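Local coordinates for arginyl-trna synthetase (Thermus thermophilus, PDB 1IQ0), which probably catalyses the ATP-dependent attachment of L-arginine to its cognate tRNA(Arg), as a class I aminoacyl-tRNA synthetase, at residues R415-V420 against D429-A434; D406-E411 against F457-A462. All coordinates share one frame; numbering follows the deposited sequence.

Two successive contacts along one helix illustrate how a crossover connection is fastened. Helix 405-423 contributes to both: contact 2 packs its N-terminal part against the end of strand 455-457 and the start of helix 459-463, and contact 1 joins its later part to helix 430-448, which follows in the chain. Their centres lie about 14 Å apart. Arg415 ties them together, since its CZ is 3.7 Å from CB of Tyr459. Both lie in the part following strand 380-390, consistent with the stem-contact fold, which in class I enzymes links the catalytic domain to the anticodon-binding domain; no residue of either belongs to the 'HIGH' motif.

Contact 1. Residues R415-V420 against D429-A434; sequences RARAIV and DKEEAA
CB of Ala434 packs against the aliphatic part of Arg417, and the smallness of the alanine lets the two backbones come together, with the CA atoms of Arg417 and Ala434 only 4.8 Å apart. On the tightly packed side, CB of Ala434 rests 3.5 Å from CD of Arg417. CB of Ala416 lies 3.5 Å from the carbonyl O of Ala434, and one turn further on CG1 of Val420 reaches CB of Ala433 at 4.0 Å. These small, mostly buried groups allow a close helix-helix approach: the axes of the two short segments approach to 8.6 Å, with their N-to-C directions 123° from each other. The two are consecutive helices of the crossover: helix 405-423 ends, a short connection turns the chain back, and helix 430-448 starts with Asp429 at the N-cap, its OD2 accepting a weak bond from Glu432 N. Towards solvent the packing gives way to charge. A bend at chi2 of Arg417 (63°) swings the guanidinium across the first turn of the second helix, where one face lies over CB of Lys430, 3.6 Å from NH1 of Arg417. There NE of Arg417 donates to OE1 of the exposed Glu431 in a salt bridge of 3.0 Å, with an N-H...O angle of 157°. The acceptor lies close to the guanidinium plane, whereas the nitrogen approaches from well above the carboxylate plane. NH1 of Arg417 also forms a salt bridge with Glu421, so two carboxylates, one on each helix, hold the guanidinium. Lys430 uses its CB and the chain beyond it for packing against Arg417, while its NZ leaves the interface and bonds to the carbonyl of Pro425.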
ATOM      1  N   ARG A 415      10.172  14.637 -19.014  1.00 36.48           N
ATOM      2  CA  ARG A 415      11.475  14.850 -18.405  1.00 37.07           C
ATOM      3  C   ARG A 415      12.311  13.574 -18.359  1.00 38.46           C
ATOM      4  O   ARG A 415      13.525  13.619 -18.559  1.00 41.87           O
ATOM      5  CB  ARG A 415      11.307  15.425 -17.000  1.00 38.49           C
ATOM      6  CG  ARG A 415      10.449  16.679 -16.958  1.00 35.64           C
ATOM      7  CD  ARG A 415      10.668  17.449 -15.671  1.00 34.26           C
ATOM      8  NE  ARG A 415       9.789  18.610 -15.565  1.00 34.82           N
ATOM      9  CZ  ARG A 415      10.056  19.680 -14.822  1.00 40.12           C
ATOM     10  NH1 ARG A 415      11.183  19.738 -14.125  1.00 41.26           N
ATOM     11  NH2 ARG A 415       9.196  20.691 -14.764  1.00 42.06           N
ATOM     12  N   ALA A 416      11.666  12.438 -18.104  1.00 38.79           N
ATOM     13  CA  ALA A 416      12.378  11.167 -18.054  1.00 39.06           C
ATOM     14  C   ALA A 416      12.978  10.872 -19.418  1.00 40.97           C
ATOM     15  O   ALA A 416      14.101  10.380 -19.518  1.00 42.28           O
ATOM     16  CB  ALA A 416      11.438  10.047 -17.662  1.00 19.59           C
ATOM     17  N   ARG A 417      12.213  11.178 -20.461  1.00 40.18           N
ATOM     18  CA  ARG A 417      12.634  10.956 -21.841  1.00 43.39           C
ATOM     19  C   ARG A 417      13.947  11.688 -22.121  1.00 44.15           C
ATOM     20  O   ARG A 417      14.867  11.131 -22.718  1.00 42.18           O
ATOM     21  CB  ARG A 417      11.545  11.456 -22.798  1.00 68.55           C
ATOM     22  CG  ARG A 417      11.622  10.900 -24.216  1.00 74.37           C
ATOM     23  CD  ARG A 417      11.431   9.390 -24.221  1.00 81.12           C
ATOM     24  NE  ARG A 417      11.063   8.862 -25.534  1.00 84.44           N
ATOM     25  CZ  ARG A 417      11.828   8.924 -26.619  1.00 88.57           C
ATOM     26  NH1 ARG A 417      13.023   9.496 -26.567  1.00 87.97           N
ATOM     27  NH2 ARG A 417      11.395   8.404 -27.761  1.00 89.12           N
ATOM     28  N   ALA A 418      14.032  12.939 -21.679  1.00 60.23           N
ATOM     29  CA  ALA A 418      15.235  13.731 -21.890  1.00 61.10           C
ATOM     30  C   ALA A 418      16.418  13.126 -21.141  1.00 63.04           C
ATOM     31  O   ALA A 418      17.547  13.140 -21.633  1.00 67.04           O
ATOM     32  CB  ALA A 418      15.003  15.169 -21.433  1.00 35.25           C
ATOM     33  N   ILE A 419      16.154  12.593 -19.953  1.00 54.62           N
ATOM     34  CA  ILE A 419      17.198  11.983 -19.138  1.00 53.58           C
ATOM     35  C   ILE A 419      17.760  10.725 -19.801  1.00 55.76           C
ATOM     36  O   ILE A 419      18.958  10.460 -19.727  1.00 55.65           O
ATOM     37  CB  ILE A 419      16.666  11.611 -17.738  1.00 43.57           C
ATOM     38  CG1 ILE A 419      16.169  12.868 -17.018  1.00 39.91           C
ATOM     39  CG2 ILE A 419      17.768  10.959 -16.910  1.00 39.83           C
ATOM     40  CD1 ILE A 419      15.522  12.587 -15.673  1.00 37.22           C
ATOM     41  N   VAL A 420      16.891   9.953 -20.445  1.00 51.60           N
ATOM     42  CA  VAL A 420      17.309   8.726 -21.110  1.00 54.75           C
ATOM     43  C   VAL A 420      18.078   9.013 -22.401  1.00 58.34           C
ATOM     44  O   VAL A 420      18.885   8.198 -22.847  1.00 59.64           O
ATOM     45  CB  VAL A 420      16.089   7.824 -21.431  1.00 56.06           C
ATOM     46  CG1 VAL A 420      16.534   6.583 -22.186  1.00 55.26           C
ATOM     47  CG2 VAL A 420      15.388   7.425 -20.139  1.00 53.97           C
ATOM     48  N   ASP A 429      14.798   0.839 -26.969  1.00 91.90           N
ATOM     49  CA  ASP A 429      13.486   1.474 -26.842  1.00 90.21           C
ATOM     50  C   ASP A 429      13.535   2.541 -25.750  1.00 88.32           C
ATOM     51  O   ASP A 429      13.425   2.237 -24.563  1.00 87.36           O
ATOM     52  CB  ASP A 429      12.416   0.432 -26.504  1.00 79.72           C
ATOM     53  CG  ASP A 429      11.009   1.014 -26.523  1.00 79.62           C
ATOM     54  OD1 ASP A 429      10.044   0.247 -26.323  1.00 78.84           O
ATOM     55  OD2 ASP A 429      10.868   2.236 -26.739  1.00 81.06           O
ATOM     56  N   LYS A 430      13.697   3.792 -26.166  1.00 66.06           N
ATOM     57  CA  LYS A 430      13.786   4.917 -25.241  1.00 64.44           C
ATOM     58  C   LYS A 430      12.458   5.279 -24.588  1.00 62.11           C
ATOM     59  O   LYS A 430      12.430   5.695 -23.431  1.00 61.39           O
ATOM     60  CB  LYS A 430      14.341   6.149 -25.964  1.00 80.41           C
ATOM     61  CG  LYS A 430      15.702   5.939 -26.610  1.00 84.07           C
ATOM     62  CD  LYS A 430      16.186   7.202 -27.308  1.00 87.56           C
ATOM     63  CE  LYS A 430      17.499   6.964 -28.043  1.00 91.88           C
ATOM     64  NZ  LYS A 430      18.573   6.488 -27.128  1.00 94.47           N
ATOM     65  N   GLU A 431      11.362   5.130 -25.324  1.00 47.10           N
ATOM     66  CA  GLU A 431      10.048   5.463 -24.787  1.00 45.04           C
ATOM     67  C   GLU A 431       9.668   4.552 -23.620  1.00 40.61           C
ATOM     68  O   GLU A 431       9.207   5.025 -22.579  1.00 39.18           O
ATOM     69  CB  GLU A 431       8.981   5.385 -25.878  1.00 67.84           C
ATOM     70  CG  GLU A 431       7.618   5.882 -25.420  1.00 76.40           C
ATOM     71  CD  GLU A 431       7.689   7.252 -24.757  1.00 80.27           C
ATOM     72  OE1 GLU A 431       8.128   8.218 -25.418  1.00 81.40           O
ATOM     73  OE2 GLU A 431       7.307   7.360 -23.570  1.00 81.24           O
ATOM     74  N   GLU A 432       9.859   3.248 -23.793  1.00 42.77           N
ATOM     75  CA  GLU A 432       9.549   2.302 -22.735  1.00 41.99           C
ATOM     76  C   GLU A 432      10.425   2.612 -21.519  1.00 39.94           C
ATOM     77  O   GLU A 432       9.973   2.528 -20.375  1.00 36.77           O
ATOM     78  CB  GLU A 432       9.802   0.868 -23.204  1.00 47.98           C
ATOM     79  CG  GLU A 432       9.589  -0.169 -22.115  1.00 53.62           C
ATOM     80  CD  GLU A 432       8.136  -0.281 -21.679  1.00 55.73           C
ATOM     81  OE1 GLU A 432       7.455   0.757 -21.553  1.00 59.91           O
ATOM     82  OE2 GLU A 432       7.678  -1.418 -21.450  1.00 56.13           O
ATOM     83  N   ALA A 433      11.678   2.981 -21.774  1.00 38.98           N
ATOM     84  CA  ALA A 433      12.611   3.315 -20.702  1.00 36.59           C
ATOM     85  C   ALA A 433      12.132   4.549 -19.945  1.00 34.93           C
ATOM     86  O   ALA A 433      12.186   4.594 -18.715  1.00 35.51           O
ATOM     87  CB  ALA A 433      14.001   3.568 -21.271  1.00 43.56           C
ATOM     88  N   ALA A 434      11.667   5.551 -20.688  1.00 31.39           N
ATOM     89  CA  ALA A 434      11.181   6.785 -20.076  1.00 32.20           C
ATOM     90  C   ALA A 434       9.923   6.515 -19.245  1.00 30.91           C
ATOM     91  O   ALA A 434       9.764   7.067 -18.157  1.00 29.28           O
ATOM     92  CB  ALA A 434      10.888   7.829 -21.149  1.00 19.44           C
TER

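Contact 2. Residues D406-E411 against F457-A462; sequences DEVLEE and FRYQEA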
ATOM      1  N   ASP A 406      -3.085  12.628 -15.231  1.00 24.33           N
ATOM      2  CA  ASP A 406      -2.627  12.368 -16.585  1.00 24.02           C
ATOM      3  C   ASP A 406      -1.572  13.381 -17.026  1.00 26.91           C
ATOM      4  O   ASP A 406      -0.659  13.040 -17.780  1.00 28.98           O
ATOM      5  CB  ASP A 406      -3.800  12.379 -17.563  1.00 23.56           C
ATOM      6  CG  ASP A 406      -4.712  11.183 -17.383  1.00 27.13           C
ATOM      7  OD1 ASP A 406      -4.224  10.119 -16.940  1.00 26.85           O
ATOM      8  OD2 ASP A 406      -5.911  11.307 -17.702  1.00 30.85           O
ATOM      9  N   GLU A 407      -1.693  14.618 -16.551  1.00 26.07           N
ATOM     10  CA  GLU A 407      -0.724  15.645 -16.902  1.00 28.92           C
ATOM     11  C   GLU A 407       0.575  15.414 -16.142  1.00 31.29           C
ATOM     12  O   GLU A 407       1.652  15.569 -16.706  1.00 30.00           O
ATOM     13  CB  GLU A 407      -1.268  17.038 -16.589  1.00 40.60           C
ATOM     14  CG  GLU A 407      -2.446  17.433 -17.461  1.00 50.70           C
ATOM     15  CD  GLU A 407      -3.030  18.776 -17.072  1.00 56.91           C
ATOM     16  OE1 GLU A 407      -2.318  19.797 -17.200  1.00 57.53           O
ATOM     17  OE2 GLU A 407      -4.200  18.805 -16.632  1.00 61.68           O
ATOM     18  N   VAL A 408       0.479  15.052 -14.865  1.00 30.99           N
ATOM     19  CA  VAL A 408       1.682  14.800 -14.090  1.00 29.93           C
ATOM     20  C   VAL A 408       2.423  13.639 -14.742  1.00 30.09           C
ATOM     21  O   VAL A 408       3.646  13.659 -14.846  1.00 32.56           O
ATOM     22  CB  VAL A 408       1.366  14.459 -12.618  1.00 26.16           C
ATOM     23  CG1 VAL A 408       2.648  14.062 -11.889  1.00 21.66           C
ATOM     24  CG2 VAL A 408       0.746  15.670 -11.921  1.00 23.08           C
ATOM     25  N   LEU A 409       1.678  12.639 -15.206  1.00 28.46           N
ATOM     26  CA  LEU A 409       2.288  11.494 -15.863  1.00 30.14           C
ATOM     27  C   LEU A 409       3.017  11.915 -17.136  1.00 32.67           C
ATOM     28  O   LEU A 409       4.175  11.543 -17.345  1.00 32.30           O
ATOM     29  CB  LEU A 409       1.234  10.439 -16.208  1.00 31.64           C
ATOM     30  CG  LEU A 409       0.684   9.599 -15.050  1.00 35.84           C
ATOM     31  CD1 LEU A 409      -0.403   8.659 -15.555  1.00 33.46           C
ATOM     32  CD2 LEU A 409       1.819   8.806 -14.420  1.00 36.20           C
ATOM     33  N   GLU A 410       2.349  12.697 -17.983  1.00 33.02           N
ATOM     34  CA  GLU A 410       2.960  13.130 -19.235  1.00 33.77           C
ATOM     35  C   GLU A 410       4.181  14.013 -19.023  1.00 29.27           C
ATOM     36  O   GLU A 410       5.189  13.845 -19.696  1.00 30.85           O
ATOM     37  CB  GLU A 410       1.945  13.867 -20.114  1.00 45.94           C
ATOM     38  CG  GLU A 410       1.514  15.226 -19.590  1.00 59.78           C
ATOM     39  CD  GLU A 410       0.809  16.060 -20.650  1.00 65.31           C
ATOM     40  OE1 GLU A 410       0.342  17.171 -20.322  1.00 65.21           O
ATOM     41  OE2 GLU A 410       0.727  15.605 -21.813  1.00 67.56           O
ATOM     42  N   GLU A 411       4.088  14.954 -18.091  1.00 24.60           N
ATOM     43  CA  GLU A 411       5.194  15.856 -17.810  1.00 28.19           C
ATOM     44  C   GLU A 411       6.383  15.104 -17.205  1.00 33.17           C
ATOM     45  O   GLU A 411       7.533  15.424 -17.501  1.00 37.10           O
ATOM     46  CB  GLU A 411       4.729  16.968 -16.868  1.00 25.53           C
ATOM     47  CG  GLU A 411       5.818  17.962 -16.437  1.00 32.73           C
ATOM     48  CD  GLU A 411       6.528  18.631 -17.610  1.00 37.19           C
ATOM     49  OE1 GLU A 411       5.967  18.642 -18.725  1.00 36.99           O
ATOM     50  OE2 GLU A 411       7.646  19.157 -17.413  1.00 37.29           O
ATOM     51  N   PHE A 457       5.361  16.808  -4.226  1.00 28.34           N
ATOM     52  CA  PHE A 457       5.940  16.188  -5.412  1.00 30.00           C
ATOM     53  C   PHE A 457       6.550  17.208  -6.368  1.00 30.62           C
ATOM     54  O   PHE A 457       5.832  18.009  -6.971  1.00 28.31           O
ATOM     55  CB  PHE A 457       4.887  15.375  -6.168  1.00 23.03           C
ATOM     56  CG  PHE A 457       5.445  14.614  -7.344  1.00 21.92           C
ATOM     57  CD1 PHE A 457       6.075  13.382  -7.157  1.00 21.63           C
ATOM     58  CD2 PHE A 457       5.392  15.150  -8.626  1.00 21.30           C
ATOM     59  CE1 PHE A 457       6.648  12.694  -8.233  1.00 23.40           C
ATOM     60  CE2 PHE A 457       5.962  14.474  -9.710  1.00 20.87           C
ATOM     61  CZ  PHE A 457       6.595  13.238  -9.509  1.00 18.86           C
ATOM     62  N   ARG A 458       7.874  17.175  -6.507  1.00 30.28           N
ATOM     63  CA  ARG A 458       8.566  18.092  -7.416  1.00 29.73           C
ATOM     64  C   ARG A 458       9.258  17.229  -8.466  1.00 29.75           C
ATOM     65  O   ARG A 458      10.066  16.369  -8.135  1.00 29.55           O
ATOM     66  CB  ARG A 458       9.576  18.940  -6.637  1.00 40.12           C
ATOM     67  CG  ARG A 458       8.982  19.557  -5.370  1.00 45.15           C
ATOM     68  CD  ARG A 458      10.007  20.370  -4.590  1.00 50.49           C
ATOM     69  NE  ARG A 458      10.101  21.744  -5.070  1.00 58.12           N
ATOM     70  CZ  ARG A 458       9.230  22.704  -4.767  1.00 63.78           C
ATOM     71  NH1 ARG A 458       8.197  22.444  -3.978  1.00 61.71           N
ATOM     72  NH2 ARG A 458       9.389  23.924  -5.263  1.00 65.04           N
ATOM     73  N   TYR A 459       8.917  17.450  -9.731  1.00 30.15           N
ATOM     74  CA  TYR A 459       9.465  16.664 -10.830  1.00 31.97           C
ATOM     75  C   TYR A 459      10.956  16.344 -10.806  1.00 33.89           C
ATOM     76  O   TYR A 459      11.337  15.178 -10.707  1.00 31.51           O
ATOM     77  CB  TYR A 459       9.127  17.319 -12.172  1.00 30.89           C
ATOM     78  CG  TYR A 459       7.651  17.349 -12.494  1.00 30.58           C
ATOM     79  CD1 TYR A 459       6.889  18.498 -12.272  1.00 28.90           C
ATOM     80  CD2 TYR A 459       7.014  16.229 -13.022  1.00 28.62           C
ATOM     81  CE1 TYR A 459       5.525  18.528 -12.574  1.00 28.79           C
ATOM     82  CE2 TYR A 459       5.659  16.245 -13.325  1.00 29.92           C
ATOM     83  CZ  TYR A 459       4.920  17.394 -13.103  1.00 27.46           C
ATOM     84  OH  TYR A 459       3.589  17.415 -13.428  1.00 25.83           O
ATOM     85  N   GLN A 460      11.797  17.368 -10.905  1.00 32.12           N
ATOM     86  CA  GLN A 460      13.247  17.162 -10.936  1.00 36.07           C
ATOM     87  C   GLN A 460      13.764  16.366  -9.746  1.00 36.88           C
ATOM     88  O   GLN A 460      14.533  15.421  -9.901  1.00 41.46           O
ATOM     89  CB  GLN A 460      13.976  18.509 -11.021  1.00 46.48           C
ATOM     90  CG  GLN A 460      15.482  18.375 -11.224  1.00 56.26           C
ATOM     91  CD  GLN A 460      16.154  19.688 -11.598  1.00 62.41           C
ATOM     92  OE1 GLN A 460      15.837  20.291 -12.626  1.00 68.39           O
ATOM     93  NE2 GLN A 460      17.090  20.133 -10.767  1.00 59.38           N
ATOM     94  N   GLU A 461      13.333  16.758  -8.558  1.00 35.46           N
ATOM     95  CA  GLU A 461      13.729  16.092  -7.328  1.00 34.06           C
ATOM     96  C   GLU A 461      13.331  14.605  -7.333  1.00 31.84           C
ATOM     97  O   GLU A 461      14.140  13.738  -7.002  1.00 31.57           O
ATOM     98  CB  GLU A 461      13.073  16.820  -6.154  1.00 41.75           C
ATOM     99  CG  GLU A 461      13.345  16.244  -4.786  1.00 47.43           C
ATOM    100  CD  GLU A 461      12.622  17.018  -3.702  1.00 51.97           C
ATOM    101  OE1 GLU A 461      11.379  17.102  -3.764  1.00 54.00           O
ATOM    102  OE2 GLU A 461      13.292  17.548  -2.793  1.00 55.47           O
ATOM    103  N   ALA A 462      12.091  14.320  -7.732  1.00 28.59           N
ATOM    104  CA  ALA A 462      11.574  12.946  -7.760  1.00 27.88           C
ATOM    105  C   ALA A 462      12.198  12.090  -8.850  1.00 27.47           C
ATOM    106  O   ALA A 462      12.335  10.875  -8.693  1.00 27.10           O
ATOM    107  CB  ALA A 462      10.053  12.964  -7.937  1.00 21.47           C
TER
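OE1 of Glu411 forms a salt bridge with NH1 of Arg414 and OE2 with NE of Arg415, while the methylene carbons of the same side chain lie on Tyr459. With CG of Glu411 anti to the backbone N (chi1 177°), the methylene lies over the ring face; the bend at chi2 (56°) then turns the carboxylate off the ring, its plane almost perpendicular to it. The result is a CH-pi contact, with CG of Glu411 3.7 Å from the centroid of the Tyr459 ring and 22° off its normal. The closest ring atom is CZ of Tyr459, 3.5 Å from CG of Glu411, which places the methylene towards the hydroxyl end of the ring. At the ring's edge, and in its plane, stands the carbonyl O of Val408, 3.6 Å from CE2 of Tyr459. The hydroxyl end is pressed against the helix itself, OH of Tyr459 being 3.3 Å from CA of Val408 and close to both valine methyls. CG1 of Val408 also meets Phe457, 4.0 Å from its CE2, and thus bridges the two aromatic side chains. Leu390 touches Val408, Phe457 and Tyr459 alike, and so extends this apolar cluster to the neighbouring strand. The backbone N of Tyr459 is bonded to Glu391. Helices 405-423 and 430-448 connect two parallel strands, 380-390 and 455-457, at the margin of the catalytic-domain sheet, and helix 459-463 follows; this beta-alpha-alpha-beta-alpha order is consistent with the stem-contact fold of class I synthetases.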